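PDB 4EV0: cyclic AMP receptor protein from Thermus thermophilus, which activates transcription in a cyclic AMP-dependent manner, binding DNA at its target promoters as a homodimer. Local coordinates for residues K31-Q36 and E72-M77; S20-R25 and L43-S48. One frame throughout, in Å; residues are numbered along the deposited sequence.

Contact 1 (K31-Q36 and E72-M77); sequences KPIFYQ and ELFGEM. With CMP (adenosine-3',5'-cyclic-monophosphate), chain G.
Phe34 and Phe74 reach toward each other from the two sheets of the cyclic nucleotide-binding beta barrel, and their side chains pass alongside each other with their ends pointing opposite ways. Phe34 brings its far end, CE2 and CZ, to the edge of the Phe74 ring, with Phe34 CE2 3.9 Å from Phe74 CE2. In both, CG sits over the backbone, flanked by N and C (chi1 56° in Phe34 and 63° in Phe74), which helps turn the ring ends to one another. Ile33 adds its CG2 branch near the plane of the Phe74 ring, 4.3 Å from Phe74 CE2. Two neighbours in sequence can both point inward because Ile33 and Phe34 form a classic beta bulge opposite Ala89. The far end of Phe34 also meets the ligand, Phe34 CE1 lying 3.5 Å from O5' of cyclic AMP. Gly75, at a positive phi of 84°, leaves room for this ring, and its backbone N-H donates to the ribose O2', N to O2' 2.8 Å. O2' in turn donates a very short bond, 2.5 Å, to OE1 of Glu76, whose OE2 forms a salt bridge with Arg126. Met77 sets its SD 3.6 Å from C8 of the adenine. The contact thus pairs an apolar wall with a polar side in which one ribose hydroxyl is gripped as both acceptor and donor, consistent with recognition of the cyclic nucleotide through its 2'-OH.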
ATOM      1  N   LYS B  31      -5.926  -6.361  27.655  1.00 73.73           N
ATOM      2  CA  LYS B  31      -6.903  -5.272  27.706  1.00 73.83           C
ATOM      3  C   LYS B  31      -6.880  -4.464  26.417  1.00 69.98           C
ATOM      4  O   LYS B  31      -5.808  -4.129  25.903  1.00 66.46           O
ATOM      5  CB  LYS B  31      -6.678  -4.351  28.912  1.00 73.52           C
ATOM      6  CG  LYS B  31      -7.210  -4.895  30.242  1.00 81.41           C
ATOM      7  CD  LYS B  31      -8.595  -4.332  30.625  1.00 84.03           C
ATOM      8  CE  LYS B  31      -9.121  -5.037  31.892  1.00 90.93           C
ATOM      9  NZ  LYS B  31     -10.465  -4.579  32.376  1.00 91.36           N
ATOM     10  N   PRO B  32      -8.072  -4.165  25.882  1.00 82.62           N
ATOM     11  CA  PRO B  32      -8.212  -3.285  24.720  1.00 78.99           C
ATOM     12  C   PRO B  32      -7.832  -1.870  25.114  1.00 77.45           C
ATOM     13  O   PRO B  32      -8.232  -1.399  26.180  1.00 79.09           O
ATOM     14  CB  PRO B  32      -9.711  -3.351  24.401  1.00 80.49           C
ATOM     15  CG  PRO B  32     -10.210  -4.571  25.101  1.00 85.72           C
ATOM     16  CD  PRO B  32      -9.369  -4.700  26.326  1.00 84.93           C
ATOM     17  N   ILE B  33      -7.049  -1.209  24.270  1.00 60.08           N
ATOM     18  CA  ILE B  33      -6.656   0.162  24.515  1.00 57.51           C
ATOM     19  C   ILE B  33      -7.724   1.065  23.889  1.00 58.04           C
ATOM     20  O   ILE B  33      -8.305   1.922  24.572  1.00 59.03           O
ATOM     21  CB  ILE B  33      -5.246   0.420  23.984  1.00 56.38           C
ATOM     22  CG1 ILE B  33      -4.254  -0.498  24.705  1.00 58.60           C
ATOM     23  CG2 ILE B  33      -4.851   1.861  24.170  1.00 54.58           C
ATOM     24  CD1 ILE B  33      -3.264  -1.194  23.777  1.00 59.10           C
ATOM     25  N   PHE B  34      -7.998   0.842  22.604  1.00 56.51           N
ATOM     26  CA  PHE B  34      -9.180   1.398  21.936  1.00 55.98           C
ATOM     27  C   PHE B  34      -9.577   0.511  20.753  1.00 56.85           C
ATOM     28  O   PHE B  34      -8.840  -0.410  20.374  1.00 54.71           O
ATOM     29  CB  PHE B  34      -8.971   2.852  21.490  1.00 54.11           C
ATOM     30  CG  PHE B  34      -7.776   3.052  20.588  1.00 53.15           C
ATOM     31  CD1 PHE B  34      -7.804   2.638  19.260  1.00 51.30           C
ATOM     32  CD2 PHE B  34      -6.628   3.670  21.063  1.00 50.36           C
ATOM     33  CE1 PHE B  34      -6.712   2.818  18.438  1.00 48.82           C
ATOM     34  CE2 PHE B  34      -5.519   3.855  20.228  1.00 48.92           C
ATOM     35  CZ  PHE B  34      -5.567   3.434  18.925  1.00 47.57           C
ATOM     36  N   TYR B  35     -10.733   0.816  20.167  1.00 75.70           N
ATOM     37  CA  TYR B  35     -11.263   0.070  19.031  1.00 75.94           C
ATOM     38  C   TYR B  35     -11.354   0.908  17.764  1.00 75.13           C
ATOM     39  O   TYR B  35     -11.429   2.133  17.819  1.00 75.62           O
ATOM     40  CB  TYR B  35     -12.650  -0.466  19.369  1.00 79.18           C
ATOM     41  CG  TYR B  35     -12.640  -1.614  20.347  1.00 83.36           C
ATOM     42  CD1 TYR B  35     -11.685  -2.622  20.250  1.00 82.90           C
ATOM     43  CD2 TYR B  35     -13.580  -1.695  21.363  1.00 85.19           C
ATOM     44  CE1 TYR B  35     -11.671  -3.685  21.140  1.00 86.09           C
ATOM     45  CE2 TYR B  35     -13.576  -2.754  22.264  1.00 89.25           C
ATOM     46  CZ  TYR B  35     -12.617  -3.748  22.148  1.00 90.52           C
ATOM     47  OH  TYR B  35     -12.605  -4.806  23.037  1.00 89.64           O
ATOM     48  N   GLN B  36     -11.338   0.226  16.623  1.00 56.87           N
ATOM     49  CA  GLN B  36     -11.579   0.842  15.325  1.00 59.58           C
ATOM     50  C   GLN B  36     -12.975   1.451  15.356  1.00 62.37           C
ATOM     51  O   GLN B  36     -13.921   0.807  15.816  1.00 64.74           O
ATOM     52  CB  GLN B  36     -11.471  -0.219  14.208  1.00 59.41           C
ATOM     53  CG  GLN B  36     -11.531   0.314  12.766  1.00 58.78           C
ATOM     54  CD  GLN B  36     -11.327  -0.796  11.712  1.00 61.97           C
ATOM     55  OE1 GLN B  36     -10.888  -1.902  12.040  1.00 59.72           O
ATOM     56  NE2 GLN B  36     -11.661  -0.500  10.449  1.00 59.10           N
ATOM     57  N   GLU B  72       7.847   2.933  20.365  1.00 76.36           N
ATOM     58  CA  GLU B  72       7.049   3.009  19.151  1.00 73.06           C
ATOM     59  C   GLU B  72       5.731   3.740  19.382  1.00 69.39           C
ATOM     60  O   GLU B  72       5.212   3.764  20.498  1.00 69.99           O
ATOM     61  CB  GLU B  72       6.830   1.610  18.562  1.00 75.34           C
ATOM     62  CG  GLU B  72       8.032   1.085  17.763  1.00 79.43           C
ATOM     63  CD  GLU B  72       7.858  -0.359  17.311  1.00 82.45           C
ATOM     64  OE1 GLU B  72       7.885  -1.267  18.178  1.00 83.80           O
ATOM     65  OE2 GLU B  72       7.695  -0.586  16.084  1.00 79.43           O
ATOM     66  N   LEU B  73       5.194   4.317  18.312  1.00 71.32           N
ATOM     67  CA  LEU B  73       4.057   5.221  18.385  1.00 67.29           C
ATOM     68  C   LEU B  73       2.802   4.682  17.688  1.00 66.37           C
ATOM     69  O   LEU B  73       2.901   4.026  16.652  1.00 69.32           O
ATOM     70  CB  LEU B  73       4.469   6.553  17.755  1.00 68.19           C
ATOM     71  CG  LEU B  73       3.471   7.697  17.627  1.00 66.41           C
ATOM     72  CD1 LEU B  73       4.215   9.008  17.795  1.00 69.48           C
ATOM     73  CD2 LEU B  73       2.788   7.679  16.286  1.00 65.95           C
ATOM     74  N   PHE B  74       1.626   4.970  18.250  1.00 54.63           N
ATOM     75  CA  PHE B  74       0.353   4.689  17.568  1.00 52.76           C
ATOM     76  C   PHE B  74      -0.776   5.637  17.983  1.00 53.65           C
ATOM     77  O   PHE B  74      -0.702   6.274  19.031  1.00 53.39           O
ATOM     78  CB  PHE B  74      -0.088   3.239  17.777  1.00 55.01           C
ATOM     79  CG  PHE B  74      -0.367   2.881  19.217  1.00 56.85           C
ATOM     80  CD1 PHE B  74       0.676   2.581  20.091  1.00 58.08           C
ATOM     81  CD2 PHE B  74      -1.674   2.838  19.699  1.00 56.07           C
ATOM     82  CE1 PHE B  74       0.423   2.239  21.420  1.00 60.18           C
ATOM     83  CE2 PHE B  74      -1.936   2.503  21.023  1.00 57.59           C
ATOM     84  CZ  PHE B  74      -0.885   2.195  21.881  1.00 58.83           C
ATOM     85  N   GLY B  75      -1.819   5.705  17.156  1.00 58.70           N
ATOM     86  CA  GLY B  75      -2.998   6.502  17.444  1.00 59.43           C
ATOM     87  C   GLY B  75      -2.870   7.965  17.047  1.00 62.28           C
ATOM     88  O   GLY B  75      -3.594   8.837  17.554  1.00 62.66           O
ATOM     89  N   GLU B  76      -1.951   8.242  16.128  1.00 67.23           N
ATOM     90  CA  GLU B  76      -1.670   9.621  15.732  1.00 67.45           C
ATOM     91  C   GLU B  76      -2.681  10.174  14.719  1.00 70.45           C
ATOM     92  O   GLU B  76      -2.805  11.380  14.552  1.00 73.03           O
ATOM     93  CB  GLU B  76      -0.231   9.750  15.214  1.00 65.88           C
ATOM     94  CG  GLU B  76       0.015   9.153  13.824  1.00 66.71           C
ATOM     95  CD  GLU B  76      -0.065   7.617  13.768  1.00 66.48           C
ATOM     96  OE1 GLU B  76       0.143   6.933  14.802  1.00 64.93           O
ATOM     97  OE2 GLU B  76      -0.335   7.085  12.666  1.00 65.89           O
ATOM     98  N   MET B  77      -3.422   9.298  14.057  1.00 64.03           N
ATOM     99  CA  MET B  77      -4.339   9.747  13.017  1.00 67.10           C
ATOM    100  C   MET B  77      -5.572  10.457  13.591  1.00 69.36           C
ATOM    101  O   MET B  77      -5.909  11.556  13.157  1.00 69.94           O
ATOM    102  CB  MET B  77      -4.696   8.595  12.071  1.00 63.97           C
ATOM    103  CG  MET B  77      -3.476   8.086  11.287  1.00 64.13           C
ATOM    104  SD  MET B  77      -3.542   6.391  10.591  1.00 63.51           S
ATOM    105  CE  MET B  77      -4.994   6.445   9.559  1.00 63.44           C
TER
HETATM  106  P   CMP G 301      -5.427   5.997  14.802  1.00 59.47           P
HETATM  107  O1P CMP G 301      -5.634   7.135  15.757  1.00 61.07           O
HETATM  108  O2P CMP G 301      -6.111   6.042  13.454  1.00 58.12           O
HETATM  109  O5' CMP G 301      -5.756   4.594  15.532  1.00 64.65           O
HETATM  110  C5' CMP G 301      -5.182   3.371  15.071  1.00 57.22           C
HETATM  111  C4' CMP G 301      -3.745   3.603  14.757  1.00 56.78           C
HETATM  112  O4' CMP G 301      -3.149   2.501  14.048  1.00 56.17           O
HETATM  113  C3' CMP G 301      -3.497   4.750  13.828  1.00 56.09           C
HETATM  114  O3' CMP G 301      -3.832   5.991  14.415  1.00 56.78           O
HETATM  115  C2' CMP G 301      -2.033   4.536  13.488  1.00 54.87           C
HETATM  116  O2' CMP G 301      -1.202   4.883  14.581  1.00 56.16           O
HETATM  117  C1' CMP G 301      -2.018   3.004  13.347  1.00 56.79           C
HETATM  118  N9  CMP G 301      -2.105   2.593  11.943  1.00 57.02           N
HETATM  119  C8  CMP G 301      -3.117   2.827  11.087  1.00 55.12           C
HETATM  120  N7  CMP G 301      -2.805   2.317   9.862  1.00 55.50           N
HETATM  121  C5  CMP G 301      -1.584   1.750   9.942  1.00 55.60           C
HETATM  122  C6  CMP G 301      -0.670   1.018   9.026  1.00 56.01           C
HETATM  123  N6  CMP G 301      -1.027   0.797   7.730  1.00 56.50           N
HETATM  124  N1  CMP G 301       0.521   0.596   9.531  1.00 53.25           N
HETATM  125  C2  CMP G 301       0.880   0.819  10.806  1.00 56.49           C
HETATM  126  N3  CMP G 301       0.091   1.465  11.695  1.00 56.55           N
HETATM  127  C4  CMP G 301      -1.123   1.942  11.322  1.00 56.35           C

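Contact 2 (S20-R25 and L43-S48); sequences SYFQRR and LYLVAS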
ATOM      1  N   SER B  20       7.274  15.972  28.865  1.00 67.40           N
ATOM      2  CA  SER B  20       6.556  16.570  29.996  1.00 68.67           C
ATOM      3  C   SER B  20       5.093  16.866  29.672  1.00 68.16           C
ATOM      4  O   SER B  20       4.297  17.153  30.575  1.00 70.20           O
ATOM      5  CB  SER B  20       7.265  17.836  30.500  1.00 70.89           C
ATOM      6  OG  SER B  20       7.105  18.936  29.613  1.00 70.82           O
ATOM      7  N   TYR B  21       4.748  16.798  28.383  1.00 66.54           N
ATOM      8  CA  TYR B  21       3.366  17.003  27.943  1.00 66.16           C
ATOM      9  C   TYR B  21       2.519  15.708  28.015  1.00 63.77           C
ATOM     10  O   TYR B  21       1.293  15.731  27.852  1.00 61.81           O
ATOM     11  CB  TYR B  21       3.355  17.582  26.526  1.00 64.71           C
ATOM     12  CG  TYR B  21       3.818  19.024  26.423  1.00 67.49           C
ATOM     13  CD1 TYR B  21       5.170  19.355  26.476  1.00 67.98           C
ATOM     14  CD2 TYR B  21       2.905  20.054  26.230  1.00 68.31           C
ATOM     15  CE1 TYR B  21       5.596  20.676  26.368  1.00 68.88           C
ATOM     16  CE2 TYR B  21       3.321  21.377  26.119  1.00 71.24           C
ATOM     17  CZ  TYR B  21       4.665  21.679  26.191  1.00 72.25           C
ATOM     18  OH  TYR B  21       5.076  22.993  26.085  1.00 76.30           O
ATOM     19  N   PHE B  22       3.189  14.586  28.268  1.00 61.47           N
ATOM     20  CA  PHE B  22       2.555  13.271  28.227  1.00 62.79           C
ATOM     21  C   PHE B  22       1.899  12.879  29.564  1.00 66.00           C
ATOM     22  O   PHE B  22       2.223  13.424  30.624  1.00 66.44           O
ATOM     23  CB  PHE B  22       3.579  12.214  27.829  1.00 61.25           C
ATOM     24  CG  PHE B  22       3.909  12.213  26.377  1.00 60.00           C
ATOM     25  CD1 PHE B  22       4.652  13.241  25.817  1.00 60.61           C
ATOM     26  CD2 PHE B  22       3.492  11.171  25.561  1.00 57.77           C
ATOM     27  CE1 PHE B  22       4.960  13.230  24.453  1.00 59.65           C
ATOM     28  CE2 PHE B  22       3.797  11.163  24.214  1.00 56.37           C
ATOM     29  CZ  PHE B  22       4.531  12.190  23.666  1.00 56.82           C
ATOM     30  N   GLN B  23       0.964  11.940  29.490  1.00 69.60           N
ATOM     31  CA  GLN B  23       0.279  11.427  30.665  1.00 70.53           C
ATOM     32  C   GLN B  23       0.440   9.916  30.670  1.00 71.20           C
ATOM     33  O   GLN B  23       0.409   9.270  29.613  1.00 68.72           O
ATOM     34  CB  GLN B  23      -1.199  11.821  30.632  1.00 70.58           C
ATOM     35  CG  GLN B  23      -1.384  13.325  30.450  1.00 73.70           C
ATOM     36  CD  GLN B  23      -2.816  13.806  30.612  1.00 77.19           C
ATOM     37  OE1 GLN B  23      -3.681  13.093  31.127  1.00 78.10           O
ATOM     38  NE2 GLN B  23      -3.069  15.041  30.168  1.00 76.90           N
ATOM     39  N   ARG B  24       0.636   9.357  31.857  1.00 86.28           N
ATOM     40  CA  ARG B  24       0.834   7.925  31.998  1.00 86.34           C
ATOM     41  C   ARG B  24      -0.508   7.188  31.980  1.00 85.40           C
ATOM     42  O   ARG B  24      -1.446   7.589  32.654  1.00 88.22           O
ATOM     43  CB  ARG B  24       1.602   7.637  33.289  1.00 90.32           C
ATOM     44  CG  ARG B  24       2.941   8.380  33.392  1.00 93.48           C
ATOM     45  CD  ARG B  24       3.615   8.139  34.749  1.00 98.59           C
ATOM     46  NE  ARG B  24       5.075   8.248  34.672  1.00100.08           N
ATOM     47  CZ  ARG B  24       5.797   9.197  35.265  1.00 99.30           C
ATOM     48  NH1 ARG B  24       5.199  10.132  35.983  1.00 98.83           N
ATOM     49  NH2 ARG B  24       7.120   9.205  35.142  1.00100.09           N
ATOM     50  N   ARG B  25      -0.599   6.132  31.175  1.00 66.37           N
ATOM     51  CA  ARG B  25      -1.778   5.264  31.141  1.00 67.05           C
ATOM     52  C   ARG B  25      -1.317   3.799  31.143  1.00 69.33           C
ATOM     53  O   ARG B  25      -0.355   3.446  30.455  1.00 66.58           O
ATOM     54  CB  ARG B  25      -2.646   5.547  29.905  1.00 64.52           C
ATOM     55  CG  ARG B  25      -3.236   6.972  29.808  1.00 65.95           C
ATOM     56  CD  ARG B  25      -4.454   7.131  30.710  1.00 67.40           C
ATOM     57  NE  ARG B  25      -5.255   8.327  30.428  1.00 66.93           N
ATOM     58  CZ  ARG B  25      -5.050   9.521  30.981  1.00 69.87           C
ATOM     59  NH1 ARG B  25      -4.036   9.703  31.822  1.00 70.46           N
ATOM     60  NH2 ARG B  25      -5.853  10.540  30.688  1.00 70.89           N
ATOM     61  N   LEU B  43      -2.598  10.349  21.012  1.00 62.77           N
ATOM     62  CA  LEU B  43      -1.683   9.333  20.493  1.00 60.42           C
ATOM     63  C   LEU B  43      -0.932   8.726  21.664  1.00 60.76           C
ATOM     64  O   LEU B  43      -0.979   9.254  22.775  1.00 63.13           O
ATOM     65  CB  LEU B  43      -0.704   9.918  19.469  1.00 60.38           C
ATOM     66  CG  LEU B  43       0.201  11.095  19.858  1.00 60.97           C
ATOM     67  CD1 LEU B  43       1.452  10.669  20.643  1.00 59.41           C
ATOM     68  CD2 LEU B  43       0.586  11.887  18.617  1.00 61.79           C
ATOM     69  N   TYR B  44      -0.225   7.633  21.422  1.00 61.10           N
ATOM     70  CA  TYR B  44       0.478   6.945  22.490  1.00 62.32           C
ATOM     71  C   TYR B  44       1.882   6.534  22.067  1.00 62.36           C
ATOM     72  O   TYR B  44       2.102   6.062  20.944  1.00 62.84           O
ATOM     73  CB  TYR B  44      -0.294   5.691  22.946  1.00 61.73           C
ATOM     74  CG  TYR B  44      -1.725   5.921  23.387  1.00 62.53           C
ATOM     75  CD1 TYR B  44      -2.768   5.883  22.475  1.00 61.58           C
ATOM     76  CD2 TYR B  44      -2.034   6.161  24.718  1.00 65.83           C
ATOM     77  CE1 TYR B  44      -4.080   6.086  22.867  1.00 63.48           C
ATOM     78  CE2 TYR B  44      -3.350   6.372  25.129  1.00 65.49           C
ATOM     79  CZ  TYR B  44      -4.369   6.328  24.196  1.00 66.40           C
ATOM     80  OH  TYR B  44      -5.676   6.530  24.587  1.00 69.42           O
ATOM     81  N   LEU B  45       2.823   6.722  22.984  1.00 64.53           N
ATOM     82  CA  LEU B  45       4.134   6.097  22.912  1.00 67.23           C
ATOM     83  C   LEU B  45       4.109   4.889  23.832  1.00 71.03           C
ATOM     84  O   LEU B  45       3.484   4.928  24.892  1.00 69.98           O
ATOM     85  CB  LEU B  45       5.201   7.072  23.401  1.00 69.49           C
ATOM     86  CG  LEU B  45       6.151   7.721  22.396  1.00 71.91           C
ATOM     87  CD1 LEU B  45       5.582   7.704  20.975  1.00 68.22           C
ATOM     88  CD2 LEU B  45       6.461   9.136  22.835  1.00 69.81           C
ATOM     89  N   VAL B  46       4.776   3.810  23.433  1.00 63.36           N
ATOM     90  CA  VAL B  46       4.904   2.645  24.305  1.00 66.11           C
ATOM     91  C   VAL B  46       6.136   2.805  25.190  1.00 70.27           C
ATOM     92  O   VAL B  46       7.261   2.881  24.693  1.00 72.28           O
ATOM     93  CB  VAL B  46       5.006   1.330  23.508  1.00 69.49           C
ATOM     94  CG1 VAL B  46       5.403   0.179  24.433  1.00 74.45           C
ATOM     95  CG2 VAL B  46       3.694   1.040  22.789  1.00 65.09           C
ATOM     96  N   ALA B  47       5.916   2.892  26.498  1.00 63.17           N
ATOM     97  CA  ALA B  47       7.016   2.964  27.453  1.00 68.03           C
ATOM     98  C   ALA B  47       7.541   1.560  27.804  1.00 73.26           C
ATOM     99  O   ALA B  47       8.751   1.346  27.928  1.00 77.36           O
ATOM    100  CB  ALA B  47       6.576   3.689  28.694  1.00 68.01           C
ATOM    101  N   SER B  48       6.622   0.612  27.961  1.00 69.59           N
ATOM    102  CA  SER B  48       6.976  -0.777  28.224  1.00 73.51           C
ATOM    103  C   SER B  48       5.813  -1.682  27.826  1.00 71.68           C
ATOM    104  O   SER B  48       4.660  -1.255  27.855  1.00 67.35           O
ATOM    105  CB  SER B  48       7.280  -0.973  29.704  1.00 76.65           C
ATOM    106  OG  SER B  48       6.080  -0.949  30.453  1.00 75.95           O
TER
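Phe22 lays the far end of its ring against Leu45, within the beta barrel of the cyclic nucleotide-binding domain. Its CE2 and CZ both meet one methyl, Leu45 CD2, at 3.6 Å and 3.7 Å respectively, and the two side chains cross at about a right angle. Leu43, two residues back on the same strand, adds a looser touch through CD1, 4.3 Å from Phe22 CE2. A broad, flat ring suits this place because its end can span two leucines on one strand, while their branched methyls fit against it. The touching atoms are ring carbons and methyls, and no hydrogen bond joins the two segments, because a third strand lies between them. Strand 95-101 runs between strands 23-27 and 42-46, pairing through its backbone with Gln23 and Arg25 on one flank and with Leu43 and Leu45 on the other. With CG turned away from its carbonyl carbon (chi1 -76°), the Phe22 ring extends over that strand toward the leucines, touching Leu98 and Leu100 on the way. Beyond the ring, Leu45 is covered by Ser4, Leu6 and Phe7 near the N-terminus, and Leu43 packs on Glu76 and Leu79 of helix 76-81. Along strand 23-27, Arg25 folds back over its own segment, where its NH1 makes a weak hydrogen bond to the backbone O of Arg24, 3.4 Å long.

Both contacts are largely buried and share one antiparallel sheet, in which strands 42-46 and 73-74 are neighbours: Phe74 O and Tyr44 N lie 2.8 Å apart, a probable hydrogen bond. Contact 1 spans the barrel from one sheet to the other and opens onto the nucleotide, so polar and charged groups stand beside its aromatic rings. Contact 2 stays within one sheet, bridges a middle strand and is purely apolar, although Arg24 on its outer strand is exposed. The two also meet through side chains, Leu73 CB packing 3.6 Å from Leu45 CD1. The second subunit touches contact 1 alone, through Arg128 on Met77.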